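Local atomic coordinates of ubiquitin domain-containing protein DSK2,putative (Plasmodium falciparum, PDB entry 6JL3), a protein that probably acts as a ubiquitin shuttle factor that recognises proteasomal receptors through its ubiquitin-like domain. Residues A[21-34]-A[47-61]. Residues are numbered along the deposited sequence; the frame is centred on the assembly and turned at random. Where two conformers were deposited one is given.
Sequences IEPDITVLDLKKIC and IIFKGKILKDKESLT
With CG beside its backbone N (chi1 -71°) and the chain extended beyond, K31 runs past I47 and carries its ammonium to D56. K31 NZ meets the syn lone pair of D56 OD1 at 2.7 Å in a salt bridge, while K31 CG lies 3.7 Å from I47 CD1. A water weakly bonded to K31 NZ also joins I47 N and L54 O.

V27 N donates to E58 O, and L28 N reaches an in-plane lone pair of D56 O (2.9 Å). V27 (chi1 171°) sets CG2 anti to the carbonyl carbon, where it meets L54 CB at 3.7 Å and L60 CD2. The L60 side chain crosses that of I21 at about a right angle, CD1 to CD1 at 3.5 Å, and lies beside I25 CG1, while L60 N bonds I25 O. T26 and D29 close a capping box, D29 N to T26 OG1 at 3.0 Å and T26 N to D29 OD2.

This is the ubiquitin fold, the helix lying across its sheet; L30 and I47 both rest on M71. The D56 and E58 carbonyls thus take up two N-H groups of the helix's first turn, and the D56 carboxylate probably stabilises the charge on K31.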
ATOM      1  N   ILE A  21       9.579   1.380  -2.776  1.00 11.41           N
ATOM      2  CA  ILE A  21       9.418   2.063  -1.504  1.00 11.70           C
ATOM      3  C   ILE A  21      10.481   1.586  -0.522  1.00 12.52           C
ATOM      4  O   ILE A  21      11.005   0.472  -0.628  1.00 12.98           O
ATOM      5  CB  ILE A  21       8.007   1.822  -0.924  1.00 12.10           C
ATOM      6  CG1 ILE A  21       7.765   0.327  -0.680  1.00 13.58           C
ATOM      7  CG2 ILE A  21       6.949   2.370  -1.863  1.00 14.99           C
ATOM      8  CD1 ILE A  21       6.499   0.036   0.100  1.00 18.03           C
ATOM      9  N   GLU A  22      10.789   2.434   0.448  1.00 13.85           N
ATOM     10  CA  GLU A  22      11.592   1.991   1.580  1.00 16.38           C
ATOM     11  C   GLU A  22      10.737   1.084   2.455  1.00 16.11           C
ATOM     12  O   GLU A  22       9.596   1.435   2.763  1.00 17.33           O
ATOM     13  CB  GLU A  22      12.059   3.181   2.391  1.00 17.80           C
ATOM     14  CG  GLU A  22      13.219   3.888   1.763  1.00 22.78           C
ATOM     15  CD  GLU A  22      12.803   5.129   1.008  0.70 26.94           C
ATOM     16  OE1 GLU A  22      13.682   5.733   0.364  0.84 31.78           O
ATOM     17  OE2 GLU A  22      11.609   5.505   1.055  0.48 26.21           O
ATOM     18  N   PRO A  23      11.249  -0.080   2.878  1.00 16.97           N
ATOM     19  CA  PRO A  23      10.384  -1.043   3.583  1.00 19.99           C
ATOM     20  C   PRO A  23       9.905  -0.585   4.949  1.00 20.78           C
ATOM     21  O   PRO A  23       8.977  -1.206   5.484  1.00 23.65           O
ATOM     22  CB  PRO A  23      11.253  -2.306   3.685  1.00 22.76           C
ATOM     23  CG  PRO A  23      12.646  -1.849   3.458  1.00 22.01           C
ATOM     24  CD  PRO A  23      12.567  -0.651   2.550  1.00 20.72           C
ATOM     25  N   ASP A  24      10.480   0.472   5.524  1.00 19.88           N
ATOM     26  CA  ASP A  24      10.104   0.910   6.864  1.00 21.02           C
ATOM     27  C   ASP A  24       9.224   2.158   6.878  1.00 20.80           C
ATOM     28  O   ASP A  24       8.985   2.714   7.954  1.00 21.63           O
ATOM     29  CB  ASP A  24      11.341   1.105   7.745  1.00 24.99           C
ATOM     30  CG  ASP A  24      12.370   2.036   7.134  1.00 29.95           C
ATOM     31  OD1 ASP A  24      12.233   2.420   5.953  0.87 31.12           O
ATOM     32  OD2 ASP A  24      13.333   2.378   7.854  1.00 33.43           O
ATOM     33  N   ILE A  25       8.722   2.607   5.726  1.00 15.96           N
ATOM     34  CA  ILE A  25       7.748   3.696   5.747  1.00 14.01           C
ATOM     35  C   ILE A  25       6.489   3.221   6.480  1.00 12.57           C
ATOM     36  O   ILE A  25       6.264   2.023   6.678  1.00 14.25           O
ATOM     37  CB  ILE A  25       7.417   4.217   4.338  1.00 12.81           C
ATOM     38  CG1 ILE A  25       6.708   3.141   3.515  1.00 12.45           C
ATOM     39  CG2 ILE A  25       8.683   4.729   3.643  1.00 14.63           C
ATOM     40  CD1 ILE A  25       6.173   3.662   2.184  1.00 12.69           C
ATOM     41  N   THR A  26       5.656   4.175   6.880  1.00 11.86           N
ATOM     42  CA  THR A  26       4.416   3.799   7.544  1.00 11.83           C
ATOM     43  C   THR A  26       3.327   3.496   6.514  1.00 10.89           C
ATOM     44  O   THR A  26       3.426   3.848   5.330  1.00 10.94           O
ATOM     45  CB  THR A  26       3.914   4.918   8.451  1.00 13.11           C
ATOM     46  OG1 THR A  26       3.596   6.056   7.633  1.00 14.01           O
ATOM     47  CG2 THR A  26       4.950   5.264   9.502  1.00 14.40           C
ATOM     48  N   VAL A  27       2.251   2.869   6.995  1.00 10.62           N
ATOM     49  CA  VAL A  27       1.068   2.648   6.166  1.00 11.04           C
ATOM     50  C   VAL A  27       0.522   3.967   5.629  1.00 11.28           C
ATOM     51  O   VAL A  27       0.134   4.064   4.457  1.00 10.80           O
ATOM     52  CB  VAL A  27       0.017   1.867   6.974  1.00 11.26           C
ATOM     53  CG1 VAL A  27      -1.308   1.794   6.236  1.00 11.66           C
ATOM     54  CG2 VAL A  27       0.553   0.480   7.296  1.00 11.43           C
ATOM     55  N   LEU A  28       0.483   5.003   6.467  1.00 11.16           N
ATOM     56  CA  LEU A  28       0.027   6.309   6.000  1.00 11.86           C
ATOM     57  C   LEU A  28       0.933   6.847   4.892  1.00 11.72           C
ATOM     58  O   LEU A  28       0.444   7.379   3.886  1.00 11.89           O
ATOM     59  CB  LEU A  28      -0.061   7.291   7.168  1.00 13.81           C
ATOM     60  CG  LEU A  28      -0.612   8.673   6.797  1.00 15.64           C
ATOM     61  CD1 LEU A  28      -2.010   8.588   6.192  1.00 17.57           C
ATOM     62  CD2 LEU A  28      -0.606   9.612   8.011  1.00 17.85           C
ATOM     63  N   ASP A  29       2.255   6.714   5.054  1.00 11.44           N
ATOM     64  CA  ASP A  29       3.179   7.087   3.984  1.00 12.16           C
ATOM     65  C   ASP A  29       2.821   6.361   2.690  1.00 10.96           C
ATOM     66  O   ASP A  29       2.861   6.945   1.599  1.00 11.12           O
ATOM     67  CB  ASP A  29       4.623   6.706   4.344  1.00 13.23           C
ATOM     68  CG  ASP A  29       5.257   7.580   5.416  0.63 11.28           C
ATOM     69  OD1 ASP A  29       4.904   8.763   5.553  0.71 12.73           O
ATOM     70  OD2 ASP A  29       6.162   7.064   6.119  0.74 13.57           O
ATOM     71  N   LEU A  30       2.525   5.061   2.798  1.00 10.14           N
ATOM     72  CA  LEU A  30       2.180   4.257   1.630  1.00 10.11           C
ATOM     73  C   LEU A  30       0.868   4.712   1.006  1.00  9.52           C
ATOM     74  O   LEU A  30       0.753   4.745  -0.221  1.00 10.22           O
ATOM     75  CB  LEU A  30       2.143   2.785   2.037  1.00 10.52           C
ATOM     76  CG  LEU A  30       1.905   1.781   0.915  1.00 11.05           C
ATOM     77  CD1 LEU A  30       2.982   1.910  -0.154  1.00 12.68           C
ATOM     78  CD2 LEU A  30       1.852   0.363   1.460  1.00 12.45           C
ATOM     79  N   LYS A  31      -0.126   5.083   1.819  1.00  9.77           N
ATOM     80  CA  LYS A  31      -1.361   5.638   1.273  1.00 10.40           C
ATOM     81  C   LYS A  31      -1.094   6.933   0.513  1.00 10.31           C
ATOM     82  O   LYS A  31      -1.703   7.187  -0.535  1.00 10.30           O
ATOM     83  CB  LYS A  31      -2.378   5.884   2.384  1.00 10.57           C
ATOM     84  CG  LYS A  31      -2.966   4.622   2.991  1.00 10.95           C
ATOM     85  CD  LYS A  31      -3.988   4.945   4.073  1.00 11.79           C
ATOM     86  CE  LYS A  31      -4.687   3.684   4.541  1.00 13.33           C
ATOM     87  NZ  LYS A  31      -5.572   3.946   5.705  1.00 15.57           N
ATOM     88  N   LYS A  32      -0.208   7.784   1.032  1.00 10.27           N
ATOM     89  CA  LYS A  32       0.134   9.015   0.324  1.00 10.76           C
ATOM     90  C   LYS A  32       0.745   8.705  -1.037  1.00 11.28           C
ATOM     91  O   LYS A  32       0.441   9.379  -2.031  1.00 11.76           O
ATOM     92  CB  LYS A  32       1.056   9.887   1.177  1.00 11.60           C
ATOM     93  CG  LYS A  32       0.340  10.484   2.380  1.00 13.78           C
ATOM     94  CD  LYS A  32       1.300  11.108   3.371  1.00 16.73           C
ATOM     95  CE  LYS A  32       0.525  11.756   4.505  1.00 18.55           C
ATOM     96  NZ  LYS A  32       1.428  12.346   5.531  0.53 18.81           N
ATOM     97  N   ILE A  33       1.595   7.676  -1.110  1.00 10.19           N
ATOM     98  CA  ILE A  33       2.124   7.226  -2.393  1.00 10.86           C
ATOM     99  C   ILE A  33       0.989   6.748  -3.294  1.00 10.57           C
ATOM    100  O   ILE A  33       0.914   7.105  -4.476  1.00 10.91           O
ATOM    101  CB  ILE A  33       3.181   6.126  -2.176  1.00 11.18           C
ATOM    102  CG1 ILE A  33       4.436   6.701  -1.512  1.00 11.90           C
ATOM    103  CG2 ILE A  33       3.530   5.457  -3.502  1.00 11.90           C
ATOM    104  CD1 ILE A  33       5.419   5.641  -1.029  1.00 13.55           C
ATOM    105  N   CYS A  34       0.081   5.933  -2.756  1.00 10.21           N
ATOM    106  CA  CYS A  34      -1.019   5.411  -3.560  1.00 10.33           C
ATOM    107  C   CYS A  34      -1.867   6.540  -4.131  1.00 10.66           C
ATOM    108  O   CYS A  34      -2.317   6.468  -5.285  1.00 10.78           O
ATOM    109  CB  CYS A  34      -1.888   4.467  -2.733  1.00 10.69           C
ATOM    110  SG  CYS A  34      -1.153   2.865  -2.407  1.00 12.16           S
ATOM    111  N   ILE A  47      -5.834  -0.372   2.678  1.00  9.14           N
ATOM    112  CA  ILE A  47      -4.809  -1.259   2.141  1.00  9.05           C
ATOM    113  C   ILE A  47      -4.955  -2.621   2.804  1.00  9.23           C
ATOM    114  O   ILE A  47      -4.911  -2.734   4.042  1.00  9.66           O
ATOM    115  CB  ILE A  47      -3.400  -0.676   2.321  1.00  9.51           C
ATOM    116  CG1 ILE A  47      -3.274   0.649   1.564  1.00 11.89           C
ATOM    117  CG2 ILE A  47      -2.365  -1.695   1.849  1.00 10.66           C
ATOM    118  CD1 ILE A  47      -1.925   1.334   1.703  1.00 12.68           C
ATOM    119  N   ILE A  48      -5.137  -3.653   1.978  1.00  8.91           N
ATOM    120  CA  ILE A  48      -5.405  -5.014   2.428  1.00  9.08           C
ATOM    121  C   ILE A  48      -4.178  -5.861   2.117  1.00  8.82           C
ATOM    122  O   ILE A  48      -3.734  -5.923   0.967  1.00  9.29           O
ATOM    123  CB  ILE A  48      -6.645  -5.610   1.732  1.00 10.84           C
ATOM    124  CG1 ILE A  48      -7.817  -4.617   1.730  1.00 12.77           C
ATOM    125  CG2 ILE A  48      -6.966  -6.981   2.343  1.00 12.23           C
ATOM    126  CD1 ILE A  48      -8.280  -4.151   3.065  1.00 14.64           C
ATOM    127  N   PHE A  49      -3.652  -6.531   3.137  1.00  9.35           N
ATOM    128  CA  PHE A  49      -2.429  -7.320   3.015  1.00  9.24           C
ATOM    129  C   PHE A  49      -2.434  -8.347   4.134  1.00  9.47           C
ATOM    130  O   PHE A  49      -2.774  -8.018   5.279  1.00  9.55           O
ATOM    131  CB  PHE A  49      -1.216  -6.394   3.127  1.00 10.13           C
ATOM    132  CG  PHE A  49       0.120  -7.085   3.033  1.00 10.00           C
ATOM    133  CD1 PHE A  49       0.518  -7.746   1.877  1.00 11.26           C
ATOM    134  CD2 PHE A  49       1.013  -7.021   4.091  1.00 11.01           C
ATOM    135  CE1 PHE A  49       1.764  -8.355   1.803  1.00 11.99           C
ATOM    136  CE2 PHE A  49       2.255  -7.617   4.020  1.00 13.95           C
ATOM    137  CZ  PHE A  49       2.629  -8.285   2.876  1.00 13.14           C
ATOM    138  N   LYS A  50      -2.113  -9.593   3.792  1.00 10.22           N
ATOM    139  CA  LYS A  50      -2.070 -10.678   4.780  1.00 10.57           C
ATOM    140  C   LYS A  50      -3.370 -10.770   5.579  1.00 11.47           C
ATOM    141  O   LYS A  50      -3.373 -11.019   6.791  1.00 12.81           O
ATOM    142  CB  LYS A  50      -0.845 -10.559   5.691  1.00 11.96           C
ATOM    143  CG  LYS A  50       0.457 -10.814   4.950  1.00 12.51           C
ATOM    144  CD  LYS A  50       1.644 -10.773   5.895  1.00 14.05           C
ATOM    145  CE  LYS A  50       2.928 -11.213   5.212  1.00 16.96           C
ATOM    146  NZ  LYS A  50       4.085 -11.144   6.157  1.00 18.92           N
ATOM    147  N   GLY A  51      -4.488 -10.578   4.882  1.00 10.72           N
ATOM    148  CA  GLY A  51      -5.793 -10.747   5.479  1.00 12.79           C
ATOM    149  C   GLY A  51      -6.194  -9.650   6.429  1.00 12.64           C
ATOM    150  O   GLY A  51      -7.130  -9.834   7.214  1.00 17.40           O
ATOM    151  N   LYS A  52      -5.521  -8.510   6.385  1.00 10.83           N
ATOM    152  CA  LYS A  52      -5.778  -7.442   7.329  1.00 11.72           C
ATOM    153  C   LYS A  52      -5.887  -6.096   6.630  1.00 10.64           C
ATOM    154  O   LYS A  52      -5.336  -5.885   5.548  1.00 10.67           O
ATOM    155  CB  LYS A  52      -4.653  -7.329   8.351  1.00 14.55           C
ATOM    156  CG  LYS A  52      -4.574  -8.502   9.275  1.00 17.53           C
ATOM    157  CD  LYS A  52      -3.406  -8.371  10.226  1.00 17.72           C
ATOM    158  CE  LYS A  52      -2.083  -8.632   9.521  1.00 18.39           C
ATOM    159  NZ  LYS A  52      -1.850 -10.081   9.254  1.00 19.01           N
ATOM    160  N   ILE A  53      -6.598  -5.186   7.288  1.00 10.46           N
ATOM    161  CA  ILE A  53      -6.592  -3.771   6.949  1.00 10.49           C
ATOM    162  C   ILE A  53      -5.399  -3.155   7.675  1.00 11.04           C
ATOM    163  O   ILE A  53      -5.386  -3.097   8.905  1.00 11.84           O
ATOM    164  CB  ILE A  53      -7.903  -3.084   7.360  1.00 10.94           C
ATOM    165  CG1 ILE A  53      -9.117  -3.735   6.686  1.00 11.87           C
ATOM    166  CG2 ILE A  53      -7.846  -1.601   6.990  1.00 12.07           C
ATOM    167  CD1 ILE A  53     -10.457  -3.297   7.267  1.00 13.14           C
ATOM    168  N   LEU A  54      -4.386  -2.716   6.931  1.00 10.15           N
ATOM    169  CA  LEU A  54      -3.178  -2.223   7.579  1.00 10.21           C
ATOM    170  C   LEU A  54      -3.444  -0.892   8.277  1.00 10.70           C
ATOM    171  O   LEU A  54      -4.265  -0.087   7.833  1.00 11.74           O
ATOM    172  CB  LEU A  54      -2.056  -2.075   6.556  1.00 10.83           C
ATOM    173  CG  LEU A  54      -1.686  -3.351   5.794  1.00 11.14           C
ATOM    174  CD1 LEU A  54      -0.411  -3.069   4.992  1.00 12.57           C
ATOM    175  CD2 LEU A  54      -1.503  -4.560   6.682  1.00 11.91           C
ATOM    176  N   LYS A  55      -2.727  -0.666   9.381  1.00 11.66           N
ATOM    177  CA  LYS A  55      -2.980   0.458  10.282  1.00 12.36           C
ATOM    178  C   LYS A  55      -2.026   1.623  10.014  1.00 11.70           C
ATOM    179  O   LYS A  55      -0.802   1.447  10.011  1.00 11.70           O
ATOM    180  CB  LYS A  55      -2.849  -0.004  11.739  1.00 14.08           C
ATOM    181  CG  LYS A  55      -3.887  -1.049  12.176  1.00 18.88           C
ATOM    182  CD  LYS A  55      -5.306  -0.500  12.051  1.00 26.20           C
ATOM    183  CE  LYS A  55      -6.383  -1.538  12.371  1.00 31.15           C
ATOM    184  NZ  LYS A  55      -6.371  -1.946  13.804  1.00 32.14           N
ATOM    185  N   ASP A  56      -2.602   2.824   9.884  1.00 13.35           N
ATOM    186  CA  ASP A  56      -1.905   4.003   9.373  1.00 13.59           C
ATOM    187  C   ASP A  56      -0.556   4.252  10.039  1.00 13.49           C
ATOM    188  O   ASP A  56       0.424   4.599   9.368  1.00 13.34           O
ATOM    189  CB  ASP A  56      -2.758   5.254   9.624  1.00 15.83           C
ATOM    190  CG  ASP A  56      -3.837   5.474   8.598  1.00 19.45           C
ATOM    191  OD1 ASP A  56      -3.880   4.731   7.602  1.00 19.49           O
ATOM    192  OD2 ASP A  56      -4.642   6.412   8.802  1.00 22.43           O
ATOM    193  N   LYS A  57      -0.512   4.202  11.371  1.00 13.79           N
ATOM    194  CA  LYS A  57       0.675   4.664  12.091  1.00 14.38           C
ATOM    195  C   LYS A  57       1.806   3.648  12.099  1.00 13.85           C
ATOM    196  O   LYS A  57       2.901   3.968  12.572  1.00 17.53           O
ATOM    197  CB  LYS A  57       0.319   5.063  13.527  1.00 15.85           C
ATOM    198  CG  LYS A  57      -0.578   6.288  13.577  1.00 18.82           C
ATOM    199  CD  LYS A  57      -0.969   6.681  14.989  1.00 23.85           C
ATOM    200  CE  LYS A  57      -1.683   8.025  14.985  1.00 27.68           C
ATOM    201  NZ  LYS A  57      -1.958   8.519  16.363  0.56 29.04           N
ATOM    202  N   GLU A  58       1.590   2.456  11.562  1.00 12.25           N
ATOM    203  CA  GLU A  58       2.554   1.381  11.709  1.00 12.41           C
ATOM    204  C   GLU A  58       3.519   1.310  10.538  1.00 12.08           C
ATOM    205  O   GLU A  58       3.143   1.531   9.375  1.00 13.54           O
ATOM    206  CB  GLU A  58       1.835   0.041  11.852  1.00 12.46           C
ATOM    207  CG  GLU A  58       0.873  -0.066  13.044  1.00 13.99           C
ATOM    208  CD  GLU A  58       1.528   0.058  14.434  1.00 15.73           C
ATOM    209  OE1 GLU A  58       2.594   0.686  14.590  0.67 15.03           O
ATOM    210  OE2 GLU A  58       0.936  -0.474  15.395  0.54 14.69           O
ATOM    211  N   SER A  59       4.775   0.998  10.848  0.58 12.22           N
ATOM    212  CA  SER A  59       5.773   0.724   9.824  0.58 12.25           C
ATOM    213  C   SER A  59       5.438  -0.571   9.095  0.58 11.26           C
ATOM    214  O   SER A  59       5.007  -1.551   9.711  0.58 12.17           O
ATOM    215  CB  SER A  59       7.143   0.574  10.479  0.58 13.57           C
ATOM    216  OG  SER A  59       8.127   0.202   9.529  0.58 15.11           O
ATOM    217  N   LEU A  60       5.666  -0.580   7.775  1.00 11.94           N
ATOM    218  CA  LEU A  60       5.376  -1.772   6.987  1.00 11.52           C
ATOM    219  C   LEU A  60       6.198  -2.970   7.440  1.00 11.53           C
ATOM    220  O   LEU A  60       5.776  -4.115   7.240  1.00 12.30           O
ATOM    221  CB  LEU A  60       5.652  -1.501   5.508  1.00 12.46           C
ATOM    222  CG  LEU A  60       4.809  -0.423   4.832  1.00 13.91           C
ATOM    223  CD1 LEU A  60       5.228  -0.301   3.370  1.00 14.62           C
ATOM    224  CD2 LEU A  60       3.327  -0.707   4.952  1.00 15.77           C
ATOM    225  N   THR A  61       7.373  -2.735   8.023  1.00 12.55           N
ATOM    226  CA  THR A  61       8.186  -3.845   8.516  1.00 12.99           C
ATOM    227  C   THR A  61       7.438  -4.678   9.549  1.00 11.14           C
ATOM    228  O   THR A  61       7.673  -5.882   9.647  1.00 11.71           O
ATOM    229  CB  THR A  61       9.505  -3.325   9.083  1.00 16.58           C
ATOM    230  OG1 THR A  61       9.250  -2.307  10.056  1.00 22.30           O
ATOM    231  CG2 THR A  61      10.367  -2.765   7.968  1.00 19.89           C
TER
HETATM  232  O   HOH W   1      -5.583   0.610   5.412  1.00 14.44           O